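Local structure of 177aa long conserved hypothetical protein (ST1454) (Sulfolobus tokodaii, 1WOZ) at residues A[87-92]-A[153-158]; A[101-106]-A[113-118]. The protein probably transfers the adenosyl group of ATP to cob(I)alamin, acting as a PduO-type corrinoid adenosyltransferase. One frame throughout, in Å; residues are numbered along the deposited sequence.

Contact 1 of 2, residues A[87-92]-A[153-158]; sequences ERTVEY and LFAMAL
Ala155 and Met156 of helix 140-163 meet Tyr92 and Thr89 of helix 79-96 inside the helical bundle of this PduO-type adenosyltransferase fold. The two segments run nearly parallel, at 21° with their axes 8.7 Å apart, consistent with the small Ala155 at the point of nearest backbone approach. Its CA is 5.8 Å from the CA of Tyr92, and its CB points toward the other helix. There the Ala155 CB touches the CB of Tyr92 at 3.9 Å and sits 4.0 Å from Thr89 CG2, the methyl branch of a threonine whose hydroxyl turns back to Leu85 O of its own helix.

Met156, a selenomethionine in the crystal, sends the end of its side chain to the ring of Tyr92. With CG anti to the carbonyl carbon (chi1 -69°) and the chain extended beyond it, the side chain crosses the ring at a slant, with CG over one face. CG makes a CH-pi contact there, 4.0 Å from the ring centroid, while SE lies obliquely in a Met-aromatic contact. The phenol oxygen is hydrogen-bonded to Asp53 OD2 on helix 48-69, a carboxylate that also forms a salt bridge with Arg88. With an alanine here instead of Tyr92, Met156 is likely to lose its aromatic surface, a gap to open between the helices, and Asp53 to be left without one hydrogen-bond partner. At the end of the selenomethionine, the CE methyl rests 3.8 Å from Tyr92 CE2.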
# COMPACT_ATOMS: atom_id res chain seq x y z
N GLU A 87 -3.82 24.28 11.25
CA GLU A 87 -3.31 24.73 12.54
C GLU A 87 -2.41 23.68 13.17
O GLU A 87 -1.39 24.03 13.77
CB GLU A 87 -4.45 25.05 13.51
CG GLU A 87 -5.45 26.05 13.00
CD GLU A 87 -6.67 26.18 13.91
OE1 GLU A 87 -7.15 25.15 14.43
OE2 GLU A 87 -7.14 27.31 14.10
N ARG A 88 -2.80 22.41 13.07
CA ARG A 88 -1.95 21.36 13.65
C ARG A 88 -0.66 21.27 12.83
O ARG A 88 0.42 21.02 13.37
CB ARG A 88 -2.67 20.00 13.69
CG ARG A 88 -3.84 19.95 14.68
CD ARG A 88 -3.38 20.32 16.10
NE ARG A 88 -2.37 19.40 16.61
CZ ARG A 88 -1.47 19.72 17.54
NH1 ARG A 88 -1.44 20.94 18.06
NH2 ARG A 88 -0.61 18.81 17.97
N THR A 89 -0.77 21.47 11.53
CA THR A 89 0.42 21.41 10.68
C THR A 89 1.40 22.49 11.17
O THR A 89 2.60 22.22 11.34
CB THR A 89 0.05 21.62 9.20
OG1 THR A 89 -0.82 20.55 8.76
CG2 THR A 89 1.31 21.62 8.31
N VAL A 90 0.90 23.70 11.40
CA VAL A 90 1.75 24.79 11.90
C VAL A 90 2.43 24.42 13.21
O VAL A 90 3.61 24.71 13.39
CB VAL A 90 0.96 26.10 12.08
CG1 VAL A 90 1.77 27.09 12.92
CG2 VAL A 90 0.62 26.69 10.71
N GLU A 91 1.71 23.79 14.13
CA GLU A 91 2.29 23.39 15.43
C GLU A 91 3.42 22.36 15.32
O GLU A 91 4.43 22.45 16.03
CB GLU A 91 1.20 22.85 16.37
CG GLU A 91 0.23 23.91 16.87
CD GLU A 91 0.97 25.07 17.50
OE1 GLU A 91 0.99 26.17 16.89
OE2 GLU A 91 1.56 24.86 18.58
N TYR A 92 3.25 21.36 14.46
CA TYR A 92 4.30 20.36 14.29
C TYR A 92 5.55 20.99 13.65
O TYR A 92 6.69 20.69 14.03
CB TYR A 92 3.78 19.21 13.42
CG TYR A 92 2.86 18.31 14.20
CD1 TYR A 92 3.35 17.56 15.26
CD2 TYR A 92 1.49 18.25 13.91
CE1 TYR A 92 2.53 16.77 16.02
CE2 TYR A 92 0.64 17.45 14.68
CZ TYR A 92 1.17 16.71 15.73
OH TYR A 92 0.38 15.91 16.51
N LEU A 153 0.57 15.14 7.52
CA LEU A 153 1.31 13.89 7.69
C LEU A 153 2.82 14.12 7.50
O LEU A 153 3.64 13.54 8.21
CB LEU A 153 0.79 12.84 6.70
CG LEU A 153 -0.63 12.32 7.02
CD1 LEU A 153 -1.17 11.53 5.83
CD2 LEU A 153 -0.61 11.43 8.28
N PHE A 154 3.16 14.96 6.53
CA PHE A 154 4.56 15.33 6.24
C PHE A 154 5.15 16.02 7.47
O PHE A 154 6.22 15.64 7.95
CB PHE A 154 4.58 16.26 5.01
CG PHE A 154 5.96 16.69 4.59
CD1 PHE A 154 6.54 17.82 5.13
CD2 PHE A 154 6.67 15.95 3.65
CE1 PHE A 154 7.84 18.23 4.74
CE2 PHE A 154 7.97 16.34 3.24
CZ PHE A 154 8.55 17.49 3.79
N ALA A 155 4.44 17.01 8.01
CA ALA A 155 4.95 17.71 9.19
C ALA A 155 5.12 16.77 10.37
O ALA A 155 6.07 16.90 11.15
CB ALA A 155 4.01 18.88 9.56
N MSE A 156 4.21 15.80 10.50
CA MSE A 156 4.32 14.87 11.60
C MSE A 156 5.54 13.97 11.41
O MSE A 156 6.19 13.62 12.38
CB MSE A 156 3.07 13.99 11.71
CG MSE A 156 1.82 14.71 12.15
SE MSE A 156 0.41 13.34 12.21
CE MSE A 156 -0.97 14.29 13.21
N ALA A 157 5.84 13.59 10.17
CA ALA A 157 6.99 12.74 9.91
C ALA A 157 8.30 13.47 10.28
O ALA A 157 9.25 12.84 10.77
CB ALA A 157 7.01 12.29 8.43
N LEU A 158 8.35 14.78 10.05
CA LEU A 158 9.53 15.57 10.42
C LEU A 158 9.72 15.55 11.94
O LEU A 158 10.85 15.38 12.44
CB LEU A 158 9.37 17.04 9.99
CG LEU A 158 9.13 17.33 8.51
CD1 LEU A 158 8.97 18.83 8.30
CD2 LEU A 158 10.29 16.76 7.67

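Contact 2 of 2, residues A[101-106]-A[113-118]; sequences LFVIPG and VLHVTR
The chain turns a corner at Leu101 and Phe102, which are joined by a cis peptide bond, and then runs as a short, weakly bonded strand at 103-104 past one side of the helical segment 113-118. The backbones come nearest where the CA of Pro105 stands 5.9 Å from that of His115. At Gly106 the backbone (phi 148°, psi -158°) takes angles at which any CB would collide with the carbonyl O of Pro105, reason enough for a glycine.

His115 carries most of the contact. Pro105 lies over one face of its imidazole, CA making a CH-pi contact 3.9 Å from the centroid and CB reaching His115 CG at 3.6 Å. Gly106 N comes obliquely to within 3.5 Å of His115 CD2, and Val103 adds a looser touch from CG1 to NE2. The ring's rotation is fixed within the helix: Arg118 NE donates to His115 ND1 at 3.0 Å, lying almost exactly in the imidazole plane. A bend at chi3 (62°) folds the guanidinium back to make this bond, and it also brings NH2 to 4.0 Å from Pro105 CB.

Arg118 NH2 forms a salt bridge with Asp32 of the second subunit, and Gln58 of the second subunit donates NE2 to the Pro105 carbonyl O. Asp32 also lines the pocket of a bound polypropylene glycol fragment. The arrangement thus belongs to the subunit interface of a trimer; in PduO-type adenosyltransferases the active sites lie between adjacent subunits, consistent with a place for this arginine and proline beside such a site.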
# COMPACT_ATOMS: atom_id res chain seq x y z
N LEU A 101 14.07 21.08 1.22
CA LEU A 101 13.26 20.26 0.31
C LEU A 101 14.19 19.81 -0.83
O LEU A 101 15.13 20.54 -1.19
CB LEU A 101 12.10 21.11 -0.23
CG LEU A 101 11.20 21.66 0.89
CD1 LEU A 101 10.14 22.61 0.29
CD2 LEU A 101 10.53 20.48 1.64
N PHE A 102 13.98 18.62 -1.40
CA PHE A 102 12.92 17.68 -1.00
C PHE A 102 13.40 16.75 0.10
O PHE A 102 14.57 16.41 0.16
CB PHE A 102 12.53 16.77 -2.18
CG PHE A 102 11.85 17.47 -3.29
CD1 PHE A 102 12.32 17.34 -4.59
CD2 PHE A 102 10.71 18.23 -3.06
CE1 PHE A 102 11.66 17.96 -5.65
CE2 PHE A 102 10.04 18.85 -4.12
CZ PHE A 102 10.52 18.72 -5.41
N VAL A 103 12.47 16.31 0.94
CA VAL A 103 12.78 15.36 1.99
C VAL A 103 12.62 13.96 1.35
O VAL A 103 11.61 13.68 0.70
CB VAL A 103 11.80 15.50 3.19
CG1 VAL A 103 11.87 14.25 4.09
CG2 VAL A 103 12.17 16.75 3.99
N ILE A 104 13.63 13.11 1.51
CA ILE A 104 13.58 11.74 0.99
C ILE A 104 12.81 10.99 2.07
O ILE A 104 13.25 10.90 3.23
CB ILE A 104 15.00 11.16 0.83
CG1 ILE A 104 15.74 11.96 -0.26
CG2 ILE A 104 14.90 9.64 0.48
CD1 ILE A 104 17.22 11.53 -0.49
N PRO A 105 11.64 10.42 1.71
CA PRO A 105 10.84 9.71 2.70
C PRO A 105 11.51 8.55 3.43
O PRO A 105 12.04 7.62 2.81
CB PRO A 105 9.59 9.29 1.90
CG PRO A 105 10.13 9.09 0.53
CD PRO A 105 11.08 10.26 0.35
N GLY A 106 11.47 8.61 4.76
CA GLY A 106 12.08 7.56 5.56
C GLY A 106 12.64 8.07 6.89
O GLY A 106 12.21 9.12 7.40
N VAL A 113 6.42 5.21 8.34
CA VAL A 113 5.03 4.82 8.15
C VAL A 113 4.17 6.04 7.87
O VAL A 113 3.17 5.95 7.12
CB VAL A 113 4.49 4.02 9.36
CG1 VAL A 113 3.06 3.55 9.07
CG2 VAL A 113 5.36 2.79 9.59
N LEU A 114 4.54 7.18 8.45
CA LEU A 114 3.81 8.43 8.18
C LEU A 114 3.97 8.85 6.72
O LEU A 114 3.02 9.35 6.10
CB LEU A 114 4.29 9.55 9.12
CG LEU A 114 3.72 9.36 10.55
CD1 LEU A 114 4.53 10.20 11.55
CD2 LEU A 114 2.24 9.75 10.61
N HIS A 115 5.18 8.67 6.17
CA HIS A 115 5.41 9.01 4.77
C HIS A 115 4.64 8.07 3.84
O HIS A 115 4.15 8.48 2.78
CB HIS A 115 6.90 8.95 4.42
CG HIS A 115 7.64 10.20 4.78
ND1 HIS A 115 7.32 11.43 4.23
CD2 HIS A 115 8.66 10.43 5.65
CE1 HIS A 115 8.11 12.36 4.74
NE2 HIS A 115 8.93 11.78 5.60
N VAL A 116 4.56 6.79 4.21
CA VAL A 116 3.79 5.87 3.38
C VAL A 116 2.33 6.33 3.38
O VAL A 116 1.66 6.39 2.34
CB VAL A 116 3.86 4.42 3.93
CG1 VAL A 116 2.75 3.58 3.29
CG2 VAL A 116 5.25 3.81 3.65
N THR A 117 1.83 6.66 4.57
CA THR A 117 0.45 7.10 4.73
C THR A 117 0.24 8.40 3.93
O THR A 117 -0.78 8.56 3.24
CB THR A 117 0.16 7.30 6.23
OG1 THR A 117 0.42 6.06 6.90
CG2 THR A 117 -1.30 7.68 6.48
N ARG A 118 1.23 9.29 3.97
CA ARG A 118 1.19 10.53 3.22
C ARG A 118 1.08 10.27 1.69
O ARG A 118 0.28 10.90 0.97
CB ARG A 118 2.47 11.34 3.55
CG ARG A 118 2.70 12.64 2.74
CD ARG A 118 4.18 13.13 2.90
NE ARG A 118 5.12 12.13 2.37
CZ ARG A 118 5.26 11.84 1.08
NH1 ARG A 118 4.55 12.50 0.16
NH2 ARG A 118 6.03 10.81 0.72

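In the fold
Helix 140-163 joins the two contacts, whose centres are 12 Å apart. In contact 1 it offers Ala155 and Met156 to helix 79-96; another side of it meets contact 2, where Ala157 CB packs 3.5 Å from His115 NE2 and Phe154 CZ lies 3.7 Å from Val103 CG2. Leu153 CD1 also rests 3.7 Å from Arg118 CA. In sequence, contact 2 falls between the two segments of contact 1. The two differ in their surroundings: no other subunit touches 87-92 or 153-158, whereas contact 2 faces the second subunit, and the side chain of Pro105 is about 6 Å from a bound polypropylene glycol molecule.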